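Local coordinates for pleckstrin homology domain-containing family A member 8 (Homo sapiens, PDB 5KDI), which probably transfers simple glycosphingolipids between membranes, holding the lipid in the all-helical GLTP fold of its C-terminal domain, at residues 59-62 against 63-66; 25-28 against 29-33. The protein carries 2 engineered substitutions. All blocks are in the same frame, centred on the assembly; numbering follows the deposited sequence.

Interaction 1: 59-62 against 63-66; sequences KVNQ and KYIT. With 6S8 ((~{Z})-~{N}-[(~{E},2~{S},3~{R})-1-[(2~{R},3~{R},4~{S},5~{R},6~{R})-6-(hydroxymethyl)-3,4,5-tris(oxidanyl)oxan-2-yl]oxy-3-oxidanyl-octadec-4-en-2-yl]octadec-9-enamide), chain C.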
loop_
_atom_site.group_PDB
_atom_site.type_symbol
_atom_site.label_atom_id
_atom_site.label_comp_id
_atom_site.label_asym_id
_atom_site.label_seq_id
_atom_site.Cartn_x
_atom_site.Cartn_y
_atom_site.Cartn_z
ATOM N N LYS A 59 13.822 1.140 3.587
ATOM C CA LYS A 59 14.773 0.496 2.707
ATOM C C LYS A 59 14.805 1.081 1.281
ATOM O O LYS A 59 15.893 1.190 0.681
ATOM C CB LYS A 59 14.531 -1.003 2.706
ATOM C CG LYS A 59 14.921 -1.618 4.056
ATOM C CD LYS A 59 14.966 -3.069 4.021
ATOM C CE LYS A 59 13.644 -3.650 4.059
ATOM N NZ LYS A 59 13.821 -5.150 4.161
ATOM N N VAL A 60 13.674 1.489 0.769
ATOM C CA VAL A 60 13.687 2.194 -0.497
ATOM C C VAL A 60 14.343 3.594 -0.357
ATOM O O VAL A 60 15.193 3.974 -1.158
ATOM C CB VAL A 60 12.287 2.273 -1.159
ATOM C CG1 VAL A 60 12.379 2.991 -2.537
ATOM C CG2 VAL A 60 11.719 0.861 -1.325
ATOM N N ASN A 61 13.938 4.298 0.679
ATOM C CA ASN A 61 14.441 5.632 0.926
ATOM C C ASN A 61 15.948 5.638 1.136
ATOM O O ASN A 61 16.649 6.568 0.672
ATOM C CB ASN A 61 13.692 6.238 2.074
ATOM C CG ASN A 61 13.858 7.692 2.141
ATOM O OD1 ASN A 61 13.465 8.415 1.221
ATOM N ND2 ASN A 61 14.555 8.130 3.200
ATOM N N GLN A 62 16.472 4.603 1.807
ATOM C CA GLN A 62 17.897 4.497 2.050
ATOM C C GLN A 62 18.714 4.482 0.753
ATOM O O GLN A 62 19.799 5.015 0.716
ATOM C CB GLN A 62 18.228 3.254 2.869
ATOM C CG GLN A 62 17.992 3.398 4.316
ATOM C CD GLN A 62 18.188 2.059 5.124
ATOM O OE1 GLN A 62 18.254 0.902 4.581
ATOM N NE2 GLN A 62 18.236 2.229 6.434
ATOM N N LYS A 63 18.215 3.827 -0.286
ATOM C CA LYS A 63 18.884 3.839 -1.566
ATOM C C LYS A 63 18.653 5.243 -2.221
ATOM O O LYS A 63 19.599 5.837 -2.753
ATOM C CB LYS A 63 18.409 2.721 -2.497
ATOM C CG LYS A 63 18.803 1.311 -2.038
ATOM C CD LYS A 63 20.274 1.139 -1.826
ATOM C CE LYS A 63 20.700 -0.318 -1.671
ATOM N NZ LYS A 63 20.905 -1.047 -3.026
ATOM N N TYR A 64 17.419 5.694 -2.221
ATOM C CA TYR A 64 17.039 6.955 -2.849
ATOM C C TYR A 64 17.975 8.106 -2.436
ATOM O O TYR A 64 18.532 8.834 -3.304
ATOM C CB TYR A 64 15.598 7.311 -2.507
ATOM C CG TYR A 64 15.189 8.682 -2.937
ATOM C CD1 TYR A 64 15.185 9.040 -4.270
ATOM C CD2 TYR A 64 14.707 9.586 -2.009
ATOM C CE1 TYR A 64 14.782 10.314 -4.669
ATOM C CE2 TYR A 64 14.313 10.860 -2.412
ATOM C CZ TYR A 64 14.335 11.206 -3.737
ATOM O OH TYR A 64 13.935 12.453 -4.152
ATOM N N ILE A 65 18.128 8.278 -1.105
ATOM C CA ILE A 65 18.835 9.430 -0.548
ATOM C C ILE A 65 20.339 9.463 -0.866
ATOM O O ILE A 65 21.021 10.502 -0.757
ATOM C CB ILE A 65 18.612 9.608 0.971
ATOM C CG1 ILE A 65 19.224 8.445 1.782
ATOM C CG2 ILE A 65 17.144 9.889 1.272
ATOM C CD1 ILE A 65 19.069 8.656 3.301
ATOM N N THR A 66 20.831 8.315 -1.296
ATOM C CA THR A 66 22.200 8.156 -1.709
ATOM C C THR A 66 22.524 8.967 -2.997
ATOM O O THR A 66 23.709 9.355 -3.228
ATOM C CB THR A 66 22.287 6.607 -1.883
ATOM O OG1 THR A 66 23.121 6.038 -0.884
ATOM C CG2 THR A 66 22.545 6.127 -3.289
HETATM C C1 6S8 C . 7.075 -10.354 4.902
HETATM C C2 6S8 C . 5.653 -10.166 5.380
HETATM N N2 6S8 C . 5.143 -8.911 4.845
HETATM C C3 6S8 C . 5.626 -10.131 6.935
HETATM O O3 6S8 C . 6.213 -11.369 7.390
HETATM C C4 6S8 C . 4.229 -9.989 7.415
HETATM C C5 6S8 C . 3.859 -8.938 8.151
HETATM C C6 6S8 C . 2.486 -8.688 8.709
HETATM C C7 6S8 C . 1.384 -9.648 8.339
HETATM C C8 6S8 C . 0.361 -9.442 9.422
HETATM C C9 6S8 C . -0.970 -9.735 8.833
HETATM C C10 6S8 C . -1.416 -8.547 8.023
HETATM C C11 6S8 C . -2.686 -7.922 8.629
HETATM C C12 6S8 C . -3.447 -7.204 7.528
HETATM C C13 6S8 C . -3.845 -5.765 7.823
HETATM C C14 6S8 C . -5.039 -5.586 8.745
HETATM C C15 6S8 C . -5.860 -4.343 8.371
HETATM C C16 6S8 C . -6.241 -3.378 9.480
HETATM C C17 6S8 C . -7.722 -3.022 9.685
HETATM C C18 6S8 C . -8.398 -2.233 8.574
HETATM C C1A 6S8 C . 9.009 -9.002 4.431
HETATM O O1A 6S8 C . 7.929 -9.281 5.296
HETATM C C2A 6S8 C . 9.448 -7.576 4.616
HETATM O O2A 6S8 C . 8.348 -6.716 4.263
HETATM C C3A 6S8 C . 10.734 -7.275 3.848
HETATM O O3A 6S8 C . 11.182 -5.980 4.178
HETATM C C4A 6S8 C . 11.779 -8.323 4.179
HETATM O O4A 6S8 C . 12.321 -8.113 5.480
HETATM O O5A 6S8 C . 11.586 -12.072 4.372
HETATM C C5M 6S8 C . 11.206 -9.714 3.985
HETATM C C6A 6S8 C . 12.216 -10.774 4.344
HETATM O O6A 6S8 C . 10.055 -9.865 4.821
HETATM C CAA 6S8 C . 4.033 -8.829 4.128
HETATM O OAA 6S8 C . 3.367 -9.789 3.750
HETATM C CAB 6S8 C . 3.665 -7.430 3.736
HETATM C CAC 6S8 C . 2.825 -7.074 4.998
HETATM C CAD 6S8 C . 1.514 -6.569 4.577
HETATM C CAE 6S8 C . 1.444 -5.152 5.071
HETATM C CAF 6S8 C . 0.083 -4.640 4.622
HETATM C CAG 6S8 C . 0.217 -3.261 3.952
HETATM C CAH 6S8 C . -0.955 -2.348 4.333
HETATM C CAI 6S8 C . -2.182 -2.918 3.684
HETATM C CAJ 6S8 C . -3.386 -2.946 4.261
HETATM C CAK 6S8 C . -3.707 -2.386 5.610
HETATM C CAL 6S8 C . -5.219 -2.176 5.465
HETATM C CAM 6S8 C . -5.809 -1.162 6.423
HETATM C CAN 6S8 C . -5.156 0.175 6.239
HETATM C CAO 6S8 C . -6.126 1.271 6.616
HETATM C CAP 6S8 C . -6.901 1.791 5.437
HETATM C CAQ 6S8 C . -6.846 3.282 5.355
HETATM C CAR 6S8 C . -6.826 3.639 3.923
#
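The ring of Tyr-64 receives the amide of Asn-61 at its edge: OD1 of Asn-61 lies near the ring plane, 3.7 Å from CD2 of Tyr-64, with the amide and ring planes turned 44° apart. A chi1 of -163° sets the Asn-61 amide beside its own carbonyl carbon and outward from the helix, where ND2 also meets the CG2 methyl of Ile-65 at 3.7 Å. The backbone bonds of the same turn are helical. Tyr-64 N bonds to Val-60 O (3.0 Å), while Lys-63 N reaches the same oxygen only weakly. Ile-65 N continues the pattern to Asn-61 O at 2.9 Å.

Lys-59 works in the other direction. Its chain bends at chi3 (-77°) and brings NZ to O3A on the galactose ring of the bound galactosylceramide, a 2.8 Å hydrogen bond. Asp-52, Asn-56 and His-137 hydrogen-bond to the same lipid, so one face of helix 47-64 borders the GLTP-fold headgroup site, with His-137 contributing from elsewhere in the chain. Lys-63 instead forms a salt bridge with Glu-81, and Tyr-64 OH turns to Glu-25 of helix 24-32. Val-60 packs on that helix and on Ala-96 of helix 93-115.

Interaction 2: 25-28 against 29-33; sequences EAFL and ASCYA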
loop_
_atom_site.group_PDB
_atom_site.type_symbol
_atom_site.label_atom_id
_atom_site.label_comp_id
_atom_site.label_asym_id
_atom_site.label_seq_id
_atom_site.Cartn_x
_atom_site.Cartn_y
_atom_site.Cartn_z
ATOM N N GLU A 25 9.695 9.810 -4.098
ATOM C CA GLU A 25 9.217 10.390 -2.825
ATOM C C GLU A 25 7.717 10.363 -2.728
ATOM O O GLU A 25 7.157 10.020 -1.688
ATOM C CB GLU A 25 9.733 11.806 -2.535
ATOM C CG GLU A 25 11.233 12.025 -2.585
ATOM C CD GLU A 25 11.637 13.465 -2.078
ATOM O OE1 GLU A 25 10.773 14.216 -1.510
ATOM O OE2 GLU A 25 12.821 13.868 -2.302
ATOM N N ALA A 26 7.033 10.768 -3.790
ATOM C CA ALA A 26 5.571 10.808 -3.754
ATOM C C ALA A 26 4.952 9.429 -3.538
ATOM O O ALA A 26 3.994 9.269 -2.777
ATOM C CB ALA A 26 5.001 11.492 -4.999
ATOM N N PHE A 27 5.488 8.422 -4.208
ATOM C CA PHE A 27 5.030 7.063 -4.012
ATOM C C PHE A 27 5.178 6.626 -2.563
ATOM O O PHE A 27 4.268 6.041 -1.986
ATOM C CB PHE A 27 5.712 6.124 -5.015
ATOM C CG PHE A 27 5.199 4.710 -4.924
ATOM C CD1 PHE A 27 4.122 4.333 -5.715
ATOM C CD2 PHE A 27 5.770 3.783 -4.104
ATOM C CE1 PHE A 27 3.631 3.066 -5.670
ATOM C CE2 PHE A 27 5.296 2.462 -4.077
ATOM C CZ PHE A 27 4.230 2.134 -4.848
ATOM N N LEU A 28 6.368 6.845 -1.990
ATOM C CA LEU A 28 6.640 6.406 -0.632
ATOM C C LEU A 28 5.723 7.159 0.353
ATOM O O LEU A 28 5.295 6.607 1.373
ATOM C CB LEU A 28 8.093 6.533 -0.296
ATOM C CG LEU A 28 9.049 5.608 -1.097
ATOM C CD1 LEU A 28 10.479 5.900 -0.659
ATOM C CD2 LEU A 28 8.720 4.137 -0.876
ATOM N N ALA A 29 5.430 8.426 0.052
ATOM C CA ALA A 29 4.509 9.212 0.922
ATOM C C ALA A 29 3.109 8.652 0.909
ATOM O O ALA A 29 2.436 8.592 1.955
ATOM C CB ALA A 29 4.510 10.704 0.533
ATOM N N SER A 30 2.693 8.194 -0.252
ATOM C CA SER A 30 1.362 7.564 -0.367
ATOM C C SER A 30 1.327 6.249 0.426
ATOM O O SER A 30 0.289 5.889 1.045
ATOM C CB SER A 30 0.959 7.373 -1.832
ATOM O OG SER A 30 0.684 8.665 -2.406
ATOM N N CYS A 31 2.429 5.510 0.386
ATOM C CA CYS A 31 2.498 4.278 1.181
ATOM C C CYS A 31 2.433 4.600 2.665
ATOM O O CYS A 31 1.733 3.936 3.465
ATOM C CB CYS A 31 3.790 3.532 0.829
ATOM S SG CYS A 31 3.902 2.835 -0.828
ATOM N N TYR A 32 3.170 5.625 3.072
ATOM C CA TYR A 32 3.217 5.956 4.498
ATOM C C TYR A 32 1.851 6.440 5.051
ATOM O O TYR A 32 1.529 6.215 6.210
ATOM C CB TYR A 32 4.251 7.049 4.749
ATOM C CG TYR A 32 4.331 7.303 6.235
ATOM C CD1 TYR A 32 5.009 6.473 7.038
ATOM C CD2 TYR A 32 3.590 8.307 6.823
ATOM C CE1 TYR A 32 5.062 6.663 8.448
ATOM C CE2 TYR A 32 3.553 8.475 8.221
ATOM C CZ TYR A 32 4.334 7.634 9.008
ATOM O OH TYR A 32 4.359 7.793 10.331
ATOM N N ALA A 33 1.058 7.052 4.195
ATOM C CA ALA A 33 -0.152 7.771 4.626
ATOM C C ALA A 33 -1.120 6.907 5.394
ATOM O O ALA A 33 -1.880 7.399 6.239
ATOM C CB ALA A 33 -0.841 8.427 3.410
HETATM O O HOH W 1 2.243 11.410 -2.263
#
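Helix 24-32, one of the layered helices of the GLTP fold, carries a cysteine sulfur-aromatic contact between residues one turn apart, Phe-27 and Cys-31. The sulfur approaches the ring obliquely, on the CE2 side: SG of Cys-31 is 3.6 Å from CE2 of Phe-27 and 4.2 Å from the ring centroid, 37° off the normal. Both first torsions bring this about. Phe-27 has CG beside its own carbonyl carbon (chi1 -176°), which sends the ring outward from the helix, while Cys-31, with SG beside its backbone N (chi1 -68°), turns its sulfur back toward it.

The backbone supplies four consecutive i to i+4 bonds, from Ala-29 N to Glu-25 O through Tyr-32 N to Leu-28 O. Ala-26 O has a second partner besides Ser-30 N, a water that donates to it at 2.8 Å. The same water accepts from Ser-30 OG at 3.2 Å, bridging one helical turn. Ser-30 OG has a single hydrogen to give, so this bond and its bond to Thr-9 O in the N-terminal segment must be alternatives or share it.

The apolar side of the turn is buried among three helices. Phe-27 meets Leu-97 and Leu-104 of helix 93-115 and Leu-196 of helix 172-202; Leu-28 packs on Leu-100 of helix 93-115 and on helix 47-64; Cys-31 sits between Leu-104 and Ile-57. The exposed Tyr-32 flanks helix 47-64 at Val-54 and Ile-57.

In the fold
Following the chain from the N terminus, interaction 2 comes first, on helix 24-32, and interaction 1 later, on helix 47-64 and the residues that follow it. Each is local to consecutive turns, so neither closes a long loop, and the two lie in series without nesting or crossing. Their centres are 13 Å apart, yet the helices meet directly: Tyr-64 OH and Glu-25 OE2 are 2.6 Å apart, probably hydrogen-bonded, and Val-60 CG1 packs on Leu-28 CD1 at 3.9 Å. Both contacts also rest on helix 93-115. Together they illustrate how short-range order within individual helices presents side chains for joining them, with Lys-59 reaching the glycolipid's sugar.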